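Local structure of ABC transporter, substrate binding protein (Aeropyrum pernix, 3EAF) at residues A[143-148]-A[201-206]; A[190-195]-A[216-221]; A[223-228]-A[248-253]; A[352-357]-A[367-372]. The protein probably captures a small solute outside the cell and delivers it to an ABC transporter of the membrane, as related substrate-binding proteins do. All coordinates share one frame; numbering follows the deposited sequence.

Contact 1: residues A[143-148]-A[201-206]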
loop_
_atom_site.group_PDB
_atom_site.type_symbol
_atom_site.label_atom_id
_atom_site.label_comp_id
_atom_site.label_asym_id
_atom_site.label_seq_id
_atom_site.Cartn_x
_atom_site.Cartn_y
_atom_site.Cartn_z
ATOM N N LYS A 143 1.363 -9.631 24.866
ATOM C CA LYS A 143 2.590 -8.879 24.673
ATOM C C LYS A 143 2.930 -8.739 23.198
ATOM O O LYS A 143 2.818 -9.701 22.433
ATOM C CB LYS A 143 3.733 -9.567 25.418
ATOM C CG LYS A 143 3.577 -9.552 26.941
ATOM C CD LYS A 143 4.731 -10.269 27.610
ATOM C CE LYS A 143 4.638 -10.172 29.130
ATOM N NZ LYS A 143 5.142 -8.853 29.647
ATOM N N LEU A 144 3.367 -7.539 22.818
ATOM C CA LEU A 144 3.629 -7.197 21.423
ATOM C C LEU A 144 5.029 -6.618 21.224
ATOM O O LEU A 144 5.394 -5.644 21.868
ATOM C CB LEU A 144 2.566 -6.204 20.918
ATOM C CG LEU A 144 2.664 -5.556 19.528
ATOM C CD1 LEU A 144 2.591 -6.592 18.408
ATOM C CD2 LEU A 144 1.571 -4.490 19.346
ATOM N N ALA A 145 5.797 -7.223 20.317
ATOM C CA ALA A 145 7.101 -6.699 19.904
ATOM C C ALA A 145 6.970 -6.030 18.539
ATOM O O ALA A 145 6.211 -6.499 17.695
ATOM C CB ALA A 145 8.128 -7.827 19.847
ATOM N N LEU A 146 7.708 -4.943 18.326
ATOM C CA LEU A 146 7.661 -4.184 17.068
ATOM C C LEU A 146 8.999 -4.279 16.340
ATOM O O LEU A 146 10.018 -3.782 16.829
ATOM C CB LEU A 146 7.315 -2.705 17.331
ATOM C CG LEU A 146 6.075 -2.381 18.178
ATOM C CD1 LEU A 146 6.016 -0.885 18.524
ATOM C CD2 LEU A 146 4.788 -2.839 17.495
ATOM N N ALA A 147 8.995 -4.930 15.179
ATOM C CA ALA A 147 10.204 -5.066 14.371
ATOM C C ALA A 147 10.092 -4.197 13.119
ATOM O O ALA A 147 9.173 -4.359 12.326
ATOM C CB ALA A 147 10.438 -6.525 14.002
ATOM N N TYR A 148 11.021 -3.264 12.957
ATOM C CA TYR A 148 10.998 -2.337 11.822
ATOM C C TYR A 148 12.350 -1.652 11.681
ATOM O O TYR A 148 13.125 -1.612 12.645
ATOM C CB TYR A 148 9.894 -1.281 12.012
ATOM C CG TYR A 148 10.126 -0.403 13.225
ATOM C CD1 TYR A 148 10.725 0.848 13.092
ATOM C CD2 TYR A 148 9.785 -0.839 14.509
ATOM C CE1 TYR A 148 10.963 1.652 14.201
ATOM C CE2 TYR A 148 10.013 -0.036 15.629
ATOM C CZ TYR A 148 10.603 1.207 15.462
ATOM O OH TYR A 148 10.835 2.015 16.550
ATOM N N ASP A 201 3.798 -12.484 22.616
ATOM C CA ASP A 201 2.752 -13.315 22.037
ATOM C C ASP A 201 2.586 -12.953 20.564
ATOM O O ASP A 201 2.265 -13.810 19.741
ATOM C CB ASP A 201 1.423 -13.094 22.768
ATOM C CG ASP A 201 1.529 -13.358 24.255
ATOM O OD1 ASP A 201 1.698 -14.536 24.629
ATOM O OD2 ASP A 201 1.452 -12.387 25.044
ATOM N N TYR A 202 2.805 -11.673 20.257
ATOM C CA TYR A 202 2.585 -11.127 18.927
ATOM C C TYR A 202 3.773 -10.278 18.470
ATOM O O TYR A 202 4.366 -9.536 19.263
ATOM C CB TYR A 202 1.308 -10.280 18.891
ATOM C CG TYR A 202 0.099 -10.898 19.577
ATOM C CD1 TYR A 202 -0.492 -12.066 19.094
ATOM C CD2 TYR A 202 -0.465 -10.293 20.695
ATOM C CE1 TYR A 202 -1.615 -12.629 19.732
ATOM C CE2 TYR A 202 -1.580 -10.838 21.333
ATOM C CZ TYR A 202 -2.149 -12.000 20.850
ATOM O OH TYR A 202 -3.258 -12.522 21.496
ATOM N N VAL A 203 4.117 -10.406 17.191
ATOM C CA VAL A 203 5.169 -9.590 16.573
ATOM C C VAL A 203 4.591 -8.814 15.396
ATOM O O VAL A 203 3.952 -9.399 14.521
ATOM C CB VAL A 203 6.367 -10.452 16.092
ATOM C CG1 VAL A 203 7.377 -9.608 15.301
ATOM C CG2 VAL A 203 7.065 -11.130 17.272
ATOM N N TRP A 204 4.801 -7.495 15.396
ATOM C CA TRP A 204 4.527 -6.652 14.226
ATOM C C TRP A 204 5.801 -6.460 13.393
ATOM O O TRP A 204 6.878 -6.245 13.946
ATOM C CB TRP A 204 3.974 -5.292 14.672
ATOM C CG TRP A 204 3.969 -4.235 13.596
ATOM C CD1 TRP A 204 4.879 -3.222 13.427
ATOM C CD2 TRP A 204 3.012 -4.092 12.542
ATOM N NE1 TRP A 204 4.542 -2.459 12.332
ATOM C CE2 TRP A 204 3.397 -2.967 11.774
ATOM C CE3 TRP A 204 1.862 -4.802 12.174
ATOM C CZ2 TRP A 204 2.674 -2.539 10.655
ATOM C CZ3 TRP A 204 1.145 -4.376 11.065
ATOM C CH2 TRP A 204 1.553 -3.254 10.319
ATOM N N CYS A 205 5.689 -6.556 12.070
ATOM C CA CYS A 205 6.806 -6.186 11.203
ATOM C C CYS A 205 6.407 -5.118 10.181
ATOM O O CYS A 205 5.435 -5.286 9.453
ATOM C CB CYS A 205 7.418 -7.407 10.511
ATOM S SG CYS A 205 8.950 -7.012 9.628
ATOM N N GLY A 206 7.180 -4.035 10.128
ATOM C CA GLY A 206 6.857 -2.890 9.281
ATOM C C GLY A 206 7.592 -2.783 7.954
ATOM O O GLY A 206 7.458 -1.776 7.265
#

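Contact 2: residues A[190-195]-A[216-221]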
loop_
_atom_site.group_PDB
_atom_site.type_symbol
_atom_site.label_atom_id
_atom_site.label_comp_id
_atom_site.label_asym_id
_atom_site.label_seq_id
_atom_site.Cartn_x
_atom_site.Cartn_y
_atom_site.Cartn_z
ATOM N N ARG A 190 19.175 -12.663 14.491
ATOM C CA ARG A 190 19.601 -11.824 15.610
ATOM C C ARG A 190 18.398 -11.145 16.262
ATOM O O ARG A 190 18.275 -11.137 17.491
ATOM C CB ARG A 190 20.632 -10.776 15.160
ATOM C CG ARG A 190 21.164 -9.881 16.293
ATOM C CD ARG A 190 22.174 -8.834 15.810
ATOM N NE ARG A 190 21.545 -7.787 14.997
ATOM C CZ ARG A 190 21.717 -7.645 13.685
ATOM N NH1 ARG A 190 22.524 -8.468 13.012
ATOM N NH2 ARG A 190 21.092 -6.664 13.039
ATOM N N ILE A 191 17.516 -10.587 15.433
ATOM C CA ILE A 191 16.304 -9.915 15.914
ATOM C C ILE A 191 15.351 -10.912 16.563
ATOM O O ILE A 191 14.793 -10.630 17.614
ATOM C CB ILE A 191 15.584 -9.106 14.781
ATOM C CG1 ILE A 191 16.411 -7.885 14.365
ATOM C CG2 ILE A 191 14.158 -8.682 15.187
ATOM C CD1 ILE A 191 16.952 -7.033 15.518
ATOM N N ALA A 192 15.173 -12.073 15.935
ATOM C CA ALA A 192 14.313 -13.116 16.496
ATOM C C ALA A 192 14.807 -13.555 17.879
ATOM O O ALA A 192 14.008 -13.744 18.797
ATOM C CB ALA A 192 14.216 -14.303 15.556
ATOM N N ARG A 193 16.124 -13.711 18.013
ATOM C CA ARG A 193 16.748 -14.085 19.291
ATOM C C ARG A 193 16.647 -12.982 20.353
ATOM O O ARG A 193 16.458 -13.274 21.532
ATOM C CB ARG A 193 18.205 -14.532 19.083
ATOM C CG ARG A 193 18.313 -15.960 18.560
ATOM C CD ARG A 193 19.740 -16.476 18.505
ATOM N NE ARG A 193 19.780 -17.893 18.129
ATOM C CZ ARG A 193 20.049 -18.354 16.909
ATOM N NH1 ARG A 193 20.055 -19.665 16.689
ATOM N NH2 ARG A 193 20.317 -17.520 15.905
ATOM N N GLU A 194 16.757 -11.721 19.929
ATOM C CA GLU A 194 16.518 -10.578 20.820
ATOM C C GLU A 194 15.084 -10.570 21.350
ATOM O O GLU A 194 14.861 -10.376 22.542
ATOM C CB GLU A 194 16.783 -9.255 20.103
ATOM C CG GLU A 194 18.233 -8.869 19.983
ATOM C CD GLU A 194 18.431 -7.612 19.153
ATOM O OE1 GLU A 194 17.440 -6.894 18.888
ATOM O OE2 GLU A 194 19.587 -7.343 18.760
HETATM N N MSE A 195 14.118 -10.778 20.458
HETATM C CA MSE A 195 12.702 -10.808 20.839
HETATM C C MSE A 195 12.358 -12.007 21.714
HETATM O O MSE A 195 11.540 -11.900 22.627
HETATM C CB MSE A 195 11.801 -10.783 19.606
HETATM C CG MSE A 195 11.905 -9.496 18.814
HETATM SE SE MSE A 195 10.607 -9.376 17.378
HETATM C CE MSE A 195 10.957 -11.101 16.522
ATOM N N GLY A 216 9.944 -14.200 9.951
ATOM C CA GLY A 216 9.017 -15.295 10.231
ATOM C C GLY A 216 9.709 -16.644 10.220
ATOM O O GLY A 216 9.471 -17.480 11.096
ATOM N N ARG A 217 10.572 -16.854 9.225
ATOM C CA ARG A 217 11.343 -18.096 9.112
ATOM C C ARG A 217 12.305 -18.253 10.294
ATOM O O ARG A 217 12.419 -19.339 10.865
ATOM C CB ARG A 217 12.103 -18.150 7.778
ATOM C CG ARG A 217 12.868 -19.449 7.545
ATOM C CD ARG A 217 13.561 -19.488 6.173
ATOM N NE ARG A 217 12.656 -19.807 5.069
ATOM C CZ ARG A 217 12.282 -21.038 4.721
ATOM N NH1 ARG A 217 12.717 -22.094 5.395
ATOM N NH2 ARG A 217 11.463 -21.217 3.691
ATOM N N ALA A 218 12.983 -17.166 10.651
ATOM C CA ALA A 218 13.917 -17.152 11.787
ATOM C C ALA A 218 13.228 -17.403 13.131
ATOM O O ALA A 218 13.725 -18.173 13.958
ATOM C CB ALA A 218 14.679 -15.848 11.822
HETATM N N MSE A 219 12.086 -16.756 13.342
HETATM C CA MSE A 219 11.333 -16.922 14.578
HETATM C C MSE A 219 11.080 -18.404 14.837
HETATM O O MSE A 219 11.325 -18.899 15.938
HETATM C CB MSE A 219 10.018 -16.133 14.524
HETATM C CG MSE A 219 10.188 -14.627 14.722
HETATM SE SE MSE A 219 8.599 -13.615 14.211
HETATM C CE MSE A 219 7.282 -14.506 15.365
ATOM N N ALA A 220 10.633 -19.114 13.803
ATOM C CA ALA A 220 10.352 -20.542 13.912
ATOM C C ALA A 220 11.628 -21.355 14.144
ATOM O O ALA A 220 11.624 -22.310 14.915
ATOM C CB ALA A 220 9.615 -21.035 12.675
ATOM N N LYS A 221 12.712 -20.964 13.477
ATOM C CA LYS A 221 13.990 -21.654 13.594
ATOM C C LYS A 221 14.586 -21.561 15.012
ATOM O O LYS A 221 15.157 -22.540 15.509
ATOM C CB LYS A 221 14.982 -21.112 12.562
ATOM C CG LYS A 221 16.315 -21.855 12.500
ATOM C CD LYS A 221 17.327 -21.058 11.699
ATOM C CE LYS A 221 18.715 -21.683 11.733
ATOM N NZ LYS A 221 19.422 -21.383 13.008
#

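Contact 3: residues A[223-228]-A[248-253]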
loop_
_atom_site.group_PDB
_atom_site.type_symbol
_atom_site.label_atom_id
_atom_site.label_comp_id
_atom_site.label_asym_id
_atom_site.label_seq_id
_atom_site.Cartn_x
_atom_site.Cartn_y
_atom_site.Cartn_z
ATOM N N GLY A 223 12.850 -20.791 17.800
ATOM C CA GLY A 223 11.894 -21.229 18.803
ATOM C C GLY A 223 11.043 -20.143 19.431
ATOM O O GLY A 223 10.471 -20.357 20.497
ATOM N N LEU A 224 10.953 -18.983 18.784
ATOM C CA LEU A 224 9.992 -17.959 19.203
ATOM C C LEU A 224 8.627 -18.262 18.593
ATOM O O LEU A 224 8.378 -17.980 17.413
ATOM C CB LEU A 224 10.460 -16.544 18.838
ATOM C CG LEU A 224 9.495 -15.377 19.116
ATOM C CD1 LEU A 224 9.061 -15.321 20.577
ATOM C CD2 LEU A 224 10.134 -14.072 18.703
ATOM N N ASP A 225 7.753 -18.857 19.398
ATOM C CA ASP A 225 6.432 -19.263 18.922
ATOM C C ASP A 225 5.374 -18.194 19.165
ATOM O O ASP A 225 4.394 -18.394 19.906
ATOM C CB ASP A 225 6.041 -20.622 19.508
ATOM C CG ASP A 225 6.894 -21.749 18.956
ATOM O OD1 ASP A 225 7.244 -21.697 17.755
ATOM O OD2 ASP A 225 7.223 -22.682 19.714
ATOM N N ALA A 226 5.600 -17.048 18.534
ATOM C CA ALA A 226 4.659 -15.952 18.534
ATOM C C ALA A 226 3.994 -15.872 17.162
ATOM O O ALA A 226 4.526 -16.386 16.175
ATOM C CB ALA A 226 5.377 -14.655 18.844
ATOM N N PHE A 227 2.835 -15.228 17.108
ATOM C CA PHE A 227 2.202 -14.884 15.840
ATOM C C PHE A 227 2.915 -13.680 15.220
ATOM O O PHE A 227 3.281 -12.743 15.928
ATOM C CB PHE A 227 0.729 -14.533 16.043
ATOM C CG PHE A 227 -0.147 -15.711 16.387
ATOM C CD1 PHE A 227 -0.204 -16.823 15.560
ATOM C CD2 PHE A 227 -0.943 -15.687 17.525
ATOM C CE1 PHE A 227 -1.023 -17.904 15.867
ATOM C CE2 PHE A 227 -1.769 -16.769 17.841
ATOM C CZ PHE A 227 -1.803 -17.879 17.005
ATOM N N LEU A 228 3.108 -13.717 13.906
ATOM C CA LEU A 228 3.624 -12.572 13.157
ATOM C C LEU A 228 2.506 -11.887 12.371
ATOM O O LEU A 228 1.756 -12.541 11.640
ATOM C CB LEU A 228 4.762 -12.997 12.221
ATOM C CG LEU A 228 5.364 -11.990 11.227
ATOM C CD1 LEU A 228 5.945 -10.747 11.900
ATOM C CD2 LEU A 228 6.440 -12.669 10.398
ATOM N N TYR A 248 3.834 -21.981 9.352
ATOM C CA TYR A 248 2.468 -22.416 9.036
ATOM C C TYR A 248 1.536 -22.264 10.241
ATOM O O TYR A 248 1.845 -22.732 11.333
ATOM C CB TYR A 248 2.458 -23.863 8.524
ATOM C CG TYR A 248 3.004 -24.058 7.121
ATOM C CD1 TYR A 248 3.600 -23.006 6.416
ATOM C CD2 TYR A 248 2.956 -25.313 6.512
ATOM C CE1 TYR A 248 4.114 -23.202 5.126
ATOM C CE2 TYR A 248 3.464 -25.517 5.238
ATOM C CZ TYR A 248 4.040 -24.465 4.551
ATOM O OH TYR A 248 4.536 -24.675 3.287
ATOM N N GLY A 249 0.413 -21.580 10.026
ATOM C CA GLY A 249 -0.577 -21.327 11.070
ATOM C C GLY A 249 -0.282 -20.135 11.965
ATOM O O GLY A 249 -1.086 -19.818 12.847
ATOM N N LYS A 250 0.853 -19.464 11.738
ATOM C CA LYS A 250 1.362 -18.454 12.684
ATOM C C LYS A 250 1.700 -17.081 12.098
ATOM O O LYS A 250 2.335 -16.270 12.775
ATOM C CB LYS A 250 2.606 -18.980 13.426
ATOM C CG LYS A 250 2.378 -20.249 14.238
ATOM C CD LYS A 250 3.561 -20.552 15.139
ATOM C CE LYS A 250 4.743 -21.126 14.385
ATOM N NZ LYS A 250 5.789 -21.564 15.351
ATOM N N VAL A 251 1.309 -16.825 10.851
ATOM C CA VAL A 251 1.594 -15.531 10.209
ATOM C C VAL A 251 0.331 -14.960 9.567
ATOM O O VAL A 251 -0.459 -15.693 8.964
ATOM C CB VAL A 251 2.730 -15.616 9.151
ATOM C CG1 VAL A 251 3.121 -14.214 8.656
ATOM C CG2 VAL A 251 3.969 -16.330 9.716
ATOM N N PHE A 252 0.148 -13.653 9.715
ATOM C CA PHE A 252 -1.002 -12.961 9.156
ATOM C C PHE A 252 -0.548 -11.731 8.379
ATOM O O PHE A 252 0.392 -11.042 8.790
ATOM C CB PHE A 252 -1.970 -12.548 10.270
ATOM C CG PHE A 252 -2.606 -13.716 10.999
ATOM C CD1 PHE A 252 -3.835 -14.228 10.580
ATOM C CD2 PHE A 252 -1.974 -14.297 12.098
ATOM C CE1 PHE A 252 -4.424 -15.301 11.241
ATOM C CE2 PHE A 252 -2.551 -15.374 12.769
ATOM C CZ PHE A 252 -3.777 -15.881 12.333
ATOM N N GLY A 253 -1.220 -11.459 7.263
ATOM C CA GLY A 253 -0.935 -10.283 6.460
ATOM C C GLY A 253 -2.146 -9.385 6.374
ATOM O O GLY A 253 -3.283 -9.860 6.319
HETATM O O HOH W 1 7.327 -19.274 15.231
HETATM O O HOH W 2 5.142 -16.448 13.393
#

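Contact 4: residues A[352-357]-A[367-372]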
loop_
_atom_site.group_PDB
_atom_site.type_symbol
_atom_site.label_atom_id
_atom_site.label_comp_id
_atom_site.label_asym_id
_atom_site.label_seq_id
_atom_site.Cartn_x
_atom_site.Cartn_y
_atom_site.Cartn_z
ATOM N N VAL A 352 -9.871 -3.362 6.592
ATOM C CA VAL A 352 -8.918 -4.142 5.805
ATOM C C VAL A 352 -9.298 -5.612 5.797
ATOM O O VAL A 352 -10.068 -6.060 6.646
ATOM C CB VAL A 352 -7.468 -4.017 6.347
ATOM C CG1 VAL A 352 -6.946 -2.604 6.162
ATOM C CG2 VAL A 352 -7.370 -4.468 7.816
ATOM N N PHE A 353 -8.771 -6.349 4.822
ATOM C CA PHE A 353 -8.824 -7.808 4.852
ATOM C C PHE A 353 -7.645 -8.321 5.666
ATOM O O PHE A 353 -6.586 -7.702 5.690
ATOM C CB PHE A 353 -8.759 -8.405 3.444
ATOM C CG PHE A 353 -9.894 -7.991 2.542
ATOM C CD1 PHE A 353 -11.169 -8.543 2.699
ATOM C CD2 PHE A 353 -9.682 -7.072 1.516
ATOM C CE1 PHE A 353 -12.222 -8.174 1.842
ATOM C CE2 PHE A 353 -10.725 -6.693 0.658
ATOM C CZ PHE A 353 -12.000 -7.243 0.830
ATOM N N ILE A 354 -7.836 -9.451 6.336
ATOM C CA ILE A 354 -6.745 -10.141 7.003
ATOM C C ILE A 354 -6.597 -11.507 6.360
ATOM O O ILE A 354 -7.589 -12.212 6.143
ATOM C CB ILE A 354 -6.988 -10.285 8.537
ATOM C CG1 ILE A 354 -7.084 -8.904 9.221
ATOM C CG2 ILE A 354 -5.915 -11.186 9.179
ATOM C CD1 ILE A 354 -5.791 -8.093 9.260
ATOM N N ILE A 355 -5.355 -11.878 6.064
ATOM C CA ILE A 355 -5.056 -13.133 5.391
ATOM C C ILE A 355 -4.150 -13.960 6.284
ATOM O O ILE A 355 -3.168 -13.443 6.832
ATOM C CB ILE A 355 -4.385 -12.895 3.992
ATOM C CG1 ILE A 355 -5.304 -12.071 3.081
ATOM C CG2 ILE A 355 -4.008 -14.208 3.313
ATOM C CD1 ILE A 355 -5.122 -10.567 3.248
ATOM N N LYS A 356 -4.488 -15.235 6.434
ATOM C CA LYS A 356 -3.704 -16.145 7.254
ATOM C C LYS A 356 -2.848 -17.083 6.414
ATOM O O LYS A 356 -3.310 -17.637 5.417
ATOM C CB LYS A 356 -4.622 -16.980 8.149
ATOM C CG LYS A 356 -3.890 -17.921 9.104
ATOM C CD LYS A 356 -4.886 -18.753 9.875
ATOM C CE LYS A 356 -4.220 -19.674 10.876
ATOM N NZ LYS A 356 -5.257 -20.562 11.502
ATOM N N LEU A 357 -1.606 -17.266 6.840
ATOM C CA LEU A 357 -0.804 -18.375 6.367
ATOM C C LEU A 357 -1.298 -19.611 7.117
ATOM O O LEU A 357 -0.970 -19.817 8.292
ATOM C CB LEU A 357 0.685 -18.115 6.622
ATOM C CG LEU A 357 1.713 -19.200 6.285
ATOM C CD1 LEU A 357 1.491 -19.754 4.889
ATOM C CD2 LEU A 357 3.128 -18.645 6.430
ATOM N N GLY A 367 -11.351 -12.452 6.652
ATOM C CA GLY A 367 -12.474 -11.514 6.553
ATOM C C GLY A 367 -12.051 -10.055 6.657
ATOM O O GLY A 367 -10.864 -9.734 6.529
ATOM N N LYS A 368 -13.028 -9.175 6.882
ATOM C CA LYS A 368 -12.786 -7.733 7.013
ATOM C C LYS A 368 -12.750 -7.323 8.479
ATOM O O LYS A 368 -13.623 -7.711 9.268
ATOM C CB LYS A 368 -13.867 -6.912 6.309
ATOM C CG LYS A 368 -13.957 -7.095 4.821
ATOM C CD LYS A 368 -15.155 -6.348 4.272
ATOM C CE LYS A 368 -15.207 -6.461 2.767
ATOM N NZ LYS A 368 -16.382 -5.740 2.208
ATOM N N PHE A 369 -11.742 -6.531 8.832
ATOM C CA PHE A 369 -11.548 -6.078 10.209
ATOM C C PHE A 369 -11.211 -4.599 10.277
ATOM O O PHE A 369 -10.626 -4.041 9.349
ATOM C CB PHE A 369 -10.480 -6.930 10.900
ATOM C CG PHE A 369 -10.869 -8.376 11.034
ATOM C CD1 PHE A 369 -11.637 -8.805 12.114
ATOM C CD2 PHE A 369 -10.489 -9.305 10.070
ATOM C CE1 PHE A 369 -12.014 -10.141 12.233
ATOM C CE2 PHE A 369 -10.862 -10.647 10.177
ATOM C CZ PHE A 369 -11.625 -11.065 11.262
ATOM N N GLU A 370 -11.604 -3.968 11.377
ATOM C CA GLU A 370 -11.435 -2.531 11.555
ATOM C C GLU A 370 -11.088 -2.220 13.003
ATOM O O GLU A 370 -11.625 -2.837 13.922
ATOM C CB GLU A 370 -12.725 -1.803 11.161
ATOM C CG GLU A 370 -12.564 -0.320 10.869
ATOM C CD GLU A 370 -13.887 0.374 10.583
ATOM O OE1 GLU A 370 -14.866 -0.314 10.223
ATOM O OE2 GLU A 370 -13.953 1.615 10.715
ATOM N N ALA A 371 -10.188 -1.262 13.198
ATOM C CA ALA A 371 -9.857 -0.764 14.532
ATOM C C ALA A 371 -11.087 -0.098 15.165
ATOM O O ALA A 371 -11.947 0.413 14.434
ATOM C CB ALA A 371 -8.702 0.218 14.449
ATOM N N PRO A 372 -11.185 -0.109 16.516
ATOM C CA PRO A 372 -12.298 0.574 17.189
ATOM C C PRO A 372 -12.484 1.997 16.681
ATOM O O PRO A 372 -11.501 2.685 16.380
ATOM C CB PRO A 372 -11.869 0.597 18.662
ATOM C CG PRO A 372 -10.972 -0.582 18.817
ATOM C CD PRO A 372 -10.278 -0.772 17.480
#

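Contact 1: residues A[143-148]-A[201-206]
Strands 142-148 and 202-205 form a buried parallel pair here, second and third across the seven-stranded sheet of the protein, with Leu-144 beside Tyr-202 and Ala-147 beside Cys-205. From Ala-145 N to Tyr-202 O (2.9 Å) through Ala-147 N to Trp-204 O (2.8 Å), the backbone bonds follow regular parallel register. The start of the pairing is different: Asp-201 OD2 accepts from Lys-143 N through its anti lone pair at 2.8 Å, almost perfectly straight at 178°. Lys-143 O accepts from both Asp-201 N and Tyr-202 N, the former bent and tilted from the carbonyl plane. With an alanine in place of Asp-201, the residue leading into strand 202-205 would probably lose its side-chain tie to Lys-143 N, leaving that amide without this acceptor. Leu-144 directs CG away from its own backbone N (chi1 174°), which carries CD1 across to Tyr-202 CB at 3.9 Å and toward the Trp-204 backbone. Leu-146 CD2 meets Trp-204 CB at 3.8 Å, approaching the indole at a slant. Helix 124-139 packs on this face through Leu-132, Leu-135 and Ala-128. On the other face Ala-145 CB lies 4.3 Å from Val-203 CG2. Such parallel strands between helical layers typify the alpha/beta lobes of periplasmic binding proteins.

Contact 2: residues A[190-195]-A[216-221]
Ala-192 puts its methyl straight against helix 209-222, where CB lies 3.9 Å from Met-219 N and 4.1 Å from Ala-218 CB. Two small residues facing each other let the backbones come close, and the segment axes pass 8.6 Å apart at a crossing angle of -53°. Beside them the two selenomethionines meet at a slant: the Met-195 methyl, CE, touches Met-219 CG at 4.0 Å and lies 4.1 Å from its SE. Met-195 bends at its last torsion (chi3 -51°), turning CE out of the line of its chain and toward Met-219. Helices 185-196 and 209-222 stand on either side of strand 202-205 in the chain, and in this alpha/beta fold they pack side by side over the sheet. Leu-224, from the loop beyond the second helix, touches both selenomethionines, while Leu-215 adds to the apolar seam at Met-195. On the solvent side the character changes. Lys-221 NZ comes to the edge of the Arg-193 guanidinium, near its plane, with NH1 at 4.1 Å. Both cations reach toward Glu-189, one turn before Arg-193, in long, weak ion pairs, which probably makes their closeness tolerable.

Contact 3: residues A[223-228]-A[248-253]
Asp-225 OD1 and Lys-250 NZ form a salt bridge of 2.8 Å just ahead of the two strands of the beta-alpha-beta unit made of strand 227-230, helix 239-243 and strand 251-255. The lysine also donates to a water, which in turn donates to Leu-224 O, and a bend at chi3 (-76°) swings its ammonium toward the aspartate. A second water donates to both Ala-226 O and Lys-250 O, bridging the two segments just before direct pairing begins. There Leu-228 N bonds to Lys-250 O at 2.9 Å, in the carbonyl plane, and Phe-252 N to Leu-228 O at 2.7 Å, giving a parallel pair. On one face of the sheet Phe-252 turns its edge toward the face of Phe-227, offset, with planes at 73° and centroids 5.8 Å apart. The Phe-227 ring in turn has Lys-250 CA at its own edge, 3.7 Å from CD1, and meets Phe-139 of helix 124-139. An alanine at Phe-227 would probably open a gap beside Phe-252 CE2 and lose the edge-to-face contact, though Phe-134 would still meet that ring. On the other face Leu-228 and Val-251 lie side by side, pointing the same way, and Leu-228 CD2 meets Val-251 CG1 at 4.1 Å.

Contact 4: residues A[352-357]-A[367-372]
Val-352 and Phe-369 form a hydrogen-bonded pair of a beta hairpin whose arms, strands 352-357 and 363-369, finish one edge of the sheet. Two bonds tie them, Val-352 N to Phe-369 O at 2.9 Å and Phe-369 N to Val-352 O at 2.8 Å, and further along Ile-354 N reaches Gly-367 O. The segment axes make an angle of 126°, far from a straight antiparallel pair. The close packing is on the face shared by Ile-354 and Phe-369, whose side chains cross at about a right angle: Ile-354 CG1 comes against Phe-369 CD2 at 3.5 Å. Phe-134 of helix 124-139 touches both, meeting the Phe-369 ring edge-to-face, so this side of the hairpin is pressed against that helix. On the other face Phe-353 is buried, but its neighbour Lys-368 is exposed to solvent. The two run side by side, pointing the same way, and the extended aliphatic chain lies along the ring's CD1-CE1-CZ side. Its ammonium continues to Ala-336 O, a bond that probably helps keep the chain stretched. Gly-367, at phi 126°, has a backbone that would force a side chain against the preceding carbonyl. Along the ring, Lys-368 CG and CE each sit 3.6 Å from Phe-353 CE1.

Contacts 1, 3 and 4 belong to one seven-stranded sheet, in which strands 142-148, 202-205, 227-230, 251-255, 352-357 and 363-369 follow one another in space. Contact 1 adjoins contact 3 across the pairing of strands 202-205 and 227-230, their centres 11 Å apart, and contact 4 joins contact 3 through strands 251-255 and 352-357, centres 16 Å apart. Contact 2 belongs to the helical layer on the Ala-145 and Val-203 face: Met-195 SE is 3.8 Å from Ala-145 CB. Along the chain, contacts 1 and 2 interlock, then contacts 3 and 4 follow in series. All four lie in one alpha/beta lobe, probably one of the two expected of a periplasmic binding protein, away from the magnesium site.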